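Local coordinates for protein lactaldehyde dehydrogenase (Methanocaldococcus jannaschii, PDB 3PQA) that oxidises lactaldehyde to lactate with NAD as the preferred cofactor, a step in the biosynthesis of coenzyme F420, at residues L242-D255 against Y393-K406. Residues are numbered along the deposited sequence; the frame is centred on the assembly and turned at random. Where two conformers were deposited one is given.
Sequences LGGVNPNIVLKDAD and YGLHSAIFTNDINK
Strands 246-250 and 396-400 run side by side in parallel, 7° apart, and I249 uses both its N and its O on strand 396-400, the N giving to A398 O (2.8 Å) and the O accepting from F400 N. Paired residues put their side chains on the same face. N248 and V250 share one face with A398 and F400, under helix 256-268; there N248 OD1 rests against A398 CB, and the F400 ring turns an edge toward I249 O. On the other, the I249 and I399 side chains cross, CG2 of I249 against CG1 of I399, while L251 CD1 meets I399 CD1 at 3.8 Å, with F410 of helix 404-413 alongside. This pairing belongs to the mixed sheet of the aldehyde dehydrogenase catalytic domain, where 246-250 lies between 396-400 and 278-284. Near the L395-H396 backbone, N246, its CG anti to the carbonyl carbon (chi1 -54°), brings OD1 to H396 N at 3.1 Å, the donor well above the amide plane; a water links the same oxygen to L395 N. The amide's ND2 is held by the backbone oxygens of S277 and C275, the latter the probable nucleophile, so one side chain joins this strand pair to the active-site loop. Beyond the sheet, D253 spans the start of the next turn: the T401 hydroxyl gives to the syn lone pair of D253 OD1 at 2.7 Å, and OD2 takes N402 N at 2.8 Å from above the carboxylate plane. T401 OG1 also accepts from D403 N in an ST turn, and D403 OD1 caps K406 N at the head of helix 404-413. An alanine in place of D253 is likely to leave N402 N and the T401 hydroxyl without their carboxylate partner. K406 NZ approaches K252 NZ to 3.5 Å, a like-charge contact probably eased by its salt bridge to E381.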
loop_
_atom_site.group_PDB
_atom_site.type_symbol
_atom_site.label_atom_id
_atom_site.label_comp_id
_atom_site.label_asym_id
_atom_site.label_seq_id
_atom_site.Cartn_x
_atom_site.Cartn_y
_atom_site.Cartn_z
ATOM N N LEU B 242 -15.395 20.413 -9.041
ATOM C CA LEU B 242 -16.367 21.468 -9.230
ATOM C C LEU B 242 -16.285 22.401 -8.024
ATOM O O LEU B 242 -15.241 22.493 -7.376
ATOM C CB LEU B 242 -17.760 20.871 -9.471
ATOM C CG LEU B 242 -17.791 19.700 -10.486
ATOM C CD1 LEU B 242 -19.143 19.020 -10.549
ATOM C CD2 LEU B 242 -17.343 20.143 -11.874
ATOM N N GLY B 243 -17.351 23.112 -7.738
ATOM C CA GLY B 243 -17.268 24.063 -6.653
ATOM C C GLY B 243 -18.165 23.700 -5.497
ATOM O O GLY B 243 -18.550 22.538 -5.316
ATOM N N GLY B 244 -18.518 24.720 -4.717
ATOM C CA GLY B 244 -19.397 24.530 -3.574
ATOM C C GLY B 244 -19.563 25.805 -2.783
ATOM O O GLY B 244 -18.919 26.809 -3.079
ATOM N N VAL B 245 -20.457 25.770 -1.796
ATOM C CA VAL B 245 -20.596 26.867 -0.840
ATOM C C VAL B 245 -19.992 26.344 0.450
ATOM O O VAL B 245 -20.697 25.719 1.240
ATOM C CB VAL B 245 -22.069 27.218 -0.592
ATOM C CG1 VAL B 245 -22.180 28.356 0.428
ATOM C CG2 VAL B 245 -22.737 27.605 -1.905
ATOM N N ASN B 246 -18.694 26.573 0.653
ATOM C CA ASN B 246 -17.943 25.806 1.653
ATOM C C ASN B 246 -18.107 26.347 3.080
ATOM O O ASN B 246 -17.675 27.450 3.362
ATOM C CB ASN B 246 -16.477 25.742 1.250
ATOM C CG ASN B 246 -16.294 25.212 -0.151
ATOM O OD1 ASN B 246 -16.596 24.066 -0.433
ATOM N ND2 ASN B 246 -15.817 26.057 -1.028
ATOM N N PRO B 247 -18.730 25.561 3.969
ATOM C CA PRO B 247 -19.029 26.095 5.305
ATOM C C PRO B 247 -17.831 26.020 6.227
ATOM O O PRO B 247 -17.140 25.002 6.259
ATOM C CB PRO B 247 -20.143 25.174 5.807
ATOM C CG PRO B 247 -19.802 23.842 5.182
ATOM C CD PRO B 247 -19.284 24.203 3.792
ATOM N N ASN B 248 -17.603 27.116 6.949
ATOM C CA ASN B 248 -16.506 27.207 7.895
ATOM C C ASN B 248 -17.120 27.500 9.254
ATOM O O ASN B 248 -17.780 28.495 9.414
ATOM C CB ASN B 248 -15.544 28.325 7.467
ATOM C CG ASN B 248 -14.685 27.945 6.252
ATOM O OD1 ASN B 248 -13.468 27.801 6.378
ATOM N ND2 ASN B 248 -15.305 27.813 5.070
ATOM N N ILE B 249 -16.845 26.639 10.233
ATOM C CA ILE B 249 -17.573 26.610 11.503
ATOM C C ILE B 249 -16.649 27.060 12.612
ATOM O O ILE B 249 -15.552 26.548 12.730
ATOM C CB ILE B 249 -18.038 25.161 11.802
ATOM C CG1 ILE B 249 -19.101 24.750 10.780
ATOM C CG2 ILE B 249 -18.493 24.996 13.287
ATOM C CD1 ILE B 249 -19.340 23.252 10.668
ATOM N N VAL B 250 -17.104 28.007 13.429
ATOM C CA VAL B 250 -16.271 28.523 14.512
ATOM C C VAL B 250 -17.000 28.211 15.804
ATOM O O VAL B 250 -18.032 28.836 16.096
ATOM C CB VAL B 250 -16.043 30.047 14.388
ATOM C CG1 VAL B 250 -15.189 30.591 15.564
ATOM C CG2 VAL B 250 -15.386 30.398 13.054
ATOM N N LEU B 251 -16.486 27.240 16.560
ATOM C CA LEU B 251 -17.094 26.878 17.851
ATOM C C LEU B 251 -16.680 27.867 18.944
ATOM O O LEU B 251 -15.707 28.593 18.792
ATOM C CB LEU B 251 -16.734 25.449 18.262
ATOM C CG LEU B 251 -17.181 24.328 17.315
ATOM C CD1 LEU B 251 -17.021 22.982 17.995
ATOM C CD2 LEU B 251 -18.624 24.514 16.906
ATOM N N LYS B 252 -17.413 27.886 20.050
ATOM C CA LYS B 252 -17.176 28.885 21.095
ATOM C C LYS B 252 -15.815 28.759 21.784
ATOM O O LYS B 252 -15.366 29.704 22.424
ATOM C CB LYS B 252 -18.307 28.873 22.133
ATOM C CG LYS B 252 -18.397 27.594 22.955
ATOM C CD LYS B 252 -19.614 27.647 23.889
ATOM C CE LYS B 252 -19.744 26.370 24.702
ATOM N NZ LYS B 252 -20.138 25.200 23.846
ATOM N N ASP B 253 -15.169 27.598 21.665
ATOM C CA ASP B 253 -13.851 27.416 22.261
ATOM C C ASP B 253 -12.688 27.679 21.287
ATOM O O ASP B 253 -11.529 27.438 21.629
ATOM C CB ASP B 253 -13.723 26.014 22.866
ATOM C CG ASP B 253 -13.590 24.940 21.811
ATOM O OD1 ASP B 253 -14.346 24.984 20.808
ATOM O OD2 ASP B 253 -12.714 24.072 21.970
ATOM N N ALA B 254 -12.990 28.156 20.082
ATOM C CA ALA B 254 -11.961 28.428 19.067
ATOM C C ALA B 254 -10.997 29.529 19.498
ATOM O O ALA B 254 -11.391 30.456 20.204
ATOM C CB ALA B 254 -12.617 28.802 17.746
ATOM N N ASP B 255 -9.728 29.396 19.097
ATOM C CA ASP B 255 -8.779 30.500 19.183
ATOM C C ASP B 255 -9.199 31.553 18.149
ATOM O O ASP B 255 -8.983 31.356 16.959
ATOM C CB ASP B 255 -7.362 30.004 18.885
ATOM C CG ASP B 255 -6.313 31.112 18.981
ATOM O OD1 ASP B 255 -6.577 32.260 18.560
ATOM O OD2 ASP B 255 -5.199 30.827 19.472
ATOM N N TYR B 393 -23.965 20.776 -2.528
ATOM C CA TYR B 393 -22.523 20.630 -2.756
ATOM C C TYR B 393 -21.851 19.892 -1.603
ATOM O O TYR B 393 -22.468 19.626 -0.569
ATOM C CB TYR B 393 -21.874 22.003 -2.933
ATOM C CG TYR B 393 -22.530 22.849 -3.994
ATOM C CD1 TYR B 393 -22.398 22.528 -5.343
ATOM C CD2 TYR B 393 -23.296 23.968 -3.646
ATOM C CE1 TYR B 393 -23.023 23.310 -6.335
ATOM C CE2 TYR B 393 -23.903 24.760 -4.626
ATOM C CZ TYR B 393 -23.766 24.418 -5.959
ATOM O OH TYR B 393 -24.379 25.203 -6.916
ATOM N N GLY B 394 -20.574 19.564 -1.781
ATOM C CA GLY B 394 -19.836 18.875 -0.743
ATOM C C GLY B 394 -18.348 18.826 -1.020
ATOM O O GLY B 394 -17.745 17.746 -1.020
ATOM N N LEU B 395 -17.760 19.989 -1.288
ATOM C CA LEU B 395 -16.317 20.070 -1.530
ATOM C C LEU B 395 -15.503 20.135 -0.221
ATOM O O LEU B 395 -15.100 19.094 0.294
ATOM C CB LEU B 395 -15.989 21.234 -2.477
ATOM C CG LEU B 395 -14.558 21.248 -3.020
ATOM C CD1 LEU B 395 -14.136 19.858 -3.530
ATOM C CD2 LEU B 395 -14.418 22.278 -4.115
ATOM N N HIS B 396 -15.274 21.333 0.332
ATOM C CA HIS B 396 -14.555 21.446 1.607
ATOM C C HIS B 396 -15.396 22.087 2.713
ATOM O O HIS B 396 -16.265 22.910 2.447
ATOM C CB HIS B 396 -13.266 22.246 1.407
ATOM C CG HIS B 396 -12.085 21.418 0.991
ATOM N ND1 HIS B 396 -10.787 21.853 1.143
ATOM C CD2 HIS B 396 -12.004 20.178 0.448
ATOM C CE1 HIS B 396 -9.955 20.923 0.702
ATOM N NE2 HIS B 396 -10.672 19.894 0.278
ATOM N N SER B 397 -15.102 21.703 3.953
ATOM C CA SER B 397 -15.676 22.329 5.125
ATOM C C SER B 397 -14.546 22.539 6.127
ATOM O O SER B 397 -13.459 21.968 5.976
ATOM C CB SER B 397 -16.757 21.425 5.718
ATOM O OG SER B 397 -16.234 20.139 6.024
ATOM N N ALA B 398 -14.785 23.372 7.131
ATOM C CA ALA B 398 -13.754 23.607 8.149
ATOM C C ALA B 398 -14.417 23.819 9.479
ATOM O O ALA B 398 -15.573 24.274 9.537
ATOM C CB ALA B 398 -12.875 24.831 7.797
ATOM N N ILE B 399 -13.674 23.494 10.528
ATOM C CA ILE B 399 -14.107 23.708 11.905
ATOM C C ILE B 399 -12.948 24.211 12.762
ATOM O O ILE B 399 -11.835 23.676 12.707
ATOM C CB ILE B 399 -14.721 22.429 12.522
ATOM C CG1 ILE B 399 -15.089 22.688 13.986
ATOM C CG2 ILE B 399 -13.773 21.231 12.409
ATOM C CD1 ILE B 399 -16.096 21.766 14.531
ATOM N N PHE B 400 -13.231 25.236 13.558
ATOM C CA PHE B 400 -12.253 25.804 14.460
ATOM C C PHE B 400 -12.714 25.465 15.859
ATOM O O PHE B 400 -13.805 25.871 16.275
ATOM C CB PHE B 400 -12.156 27.318 14.248
ATOM C CG PHE B 400 -11.586 27.695 12.903
ATOM C CD1 PHE B 400 -12.398 27.729 11.776
ATOM C CD2 PHE B 400 -10.228 28.003 12.777
ATOM C CE1 PHE B 400 -11.867 28.055 10.527
ATOM C CE2 PHE B 400 -9.683 28.338 11.534
ATOM C CZ PHE B 400 -10.513 28.385 10.409
ATOM N N THR B 401 -11.881 24.711 16.579
ATOM C CA THR B 401 -12.178 24.270 17.939
ATOM C C THR B 401 -10.901 23.700 18.535
ATOM O O THR B 401 -9.997 23.296 17.789
ATOM C CB THR B 401 -13.325 23.185 17.990
ATOM O OG1 THR B 401 -13.634 22.853 19.352
ATOM C CG2 THR B 401 -12.949 21.898 17.211
ATOM N N ASN B 402 -10.828 23.687 19.869
ATOM C CA ASN B 402 -9.747 23.046 20.603
ATOM C C ASN B 402 -10.192 21.741 21.261
ATOM O O ASN B 402 -9.429 21.130 22.003
ATOM C CB ASN B 402 -9.201 24.008 21.667
ATOM C CG ASN B 402 -8.358 25.112 21.070
ATOM O OD1 ASN B 402 -7.494 24.858 20.228
ATOM N ND2 ASN B 402 -8.598 26.344 21.501
ATOM N N ASP B 403 -11.432 21.321 20.988
ATOM C CA ASP B 403 -12.063 20.165 21.644
ATOM C C ASP B 403 -11.895 18.889 20.799
ATOM O O ASP B 403 -12.380 18.820 19.663
ATOM C CB ASP B 403 -13.555 20.503 21.833
ATOM C CG ASP B 403 -14.313 19.495 22.686
ATOM O OD1 ASP B 403 -14.345 18.293 22.341
ATOM O OD2 ASP B 403 -14.952 19.947 23.678
ATOM N N ILE B 404 -11.198 17.890 21.344
ATOM C CA ILE B 404 -10.960 16.628 20.625
ATOM C C ILE B 404 -12.264 16.000 20.142
ATOM O O ILE B 404 -12.429 15.731 18.942
ATOM C CB ILE B 404 -10.164 15.608 21.503
ATOM C CG1 ILE B 404 -8.749 16.126 21.745
ATOM C CG2 ILE B 404 -10.131 14.214 20.841
ATOM C CD1 ILE B 404 -7.960 15.323 22.779
ATOM N N ASN B 405 -13.193 15.801 21.073
ATOM C CA ASN B 405 -14.422 15.069 20.791
ATOM C C ASN B 405 -15.281 15.777 19.747
ATOM O O ASN B 405 -15.817 15.146 18.821
ATOM C CB ASN B 405 -15.201 14.834 22.084
ATOM C CG ASN B 405 -14.569 13.759 22.952
ATOM O OD1 ASN B 405 -13.731 12.979 22.493
ATOM N ND2 ASN B 405 -14.965 13.720 24.214
ATOM N N LYS B 406 -15.394 17.092 19.887
ATOM C CA LYS B 406 -16.175 17.865 18.928
ATOM C C LYS B 406 -15.531 17.850 17.547
ATOM O O LYS B 406 -16.240 17.717 16.538
ATOM C CB LYS B 406 -16.414 19.294 19.422
ATOM C CG LYS B 406 -17.292 19.353 20.677
ATOM C CD LYS B 406 -17.461 20.771 21.160
ATOM C CE LYS B 406 -18.333 20.833 22.425
ATOM N NZ LYS B 406 -18.618 22.252 22.753
HETATM O O HOH W 1 -19.012 22.525 -0.884
HETATM O O HOH W 2 -16.717 24.235 22.092
#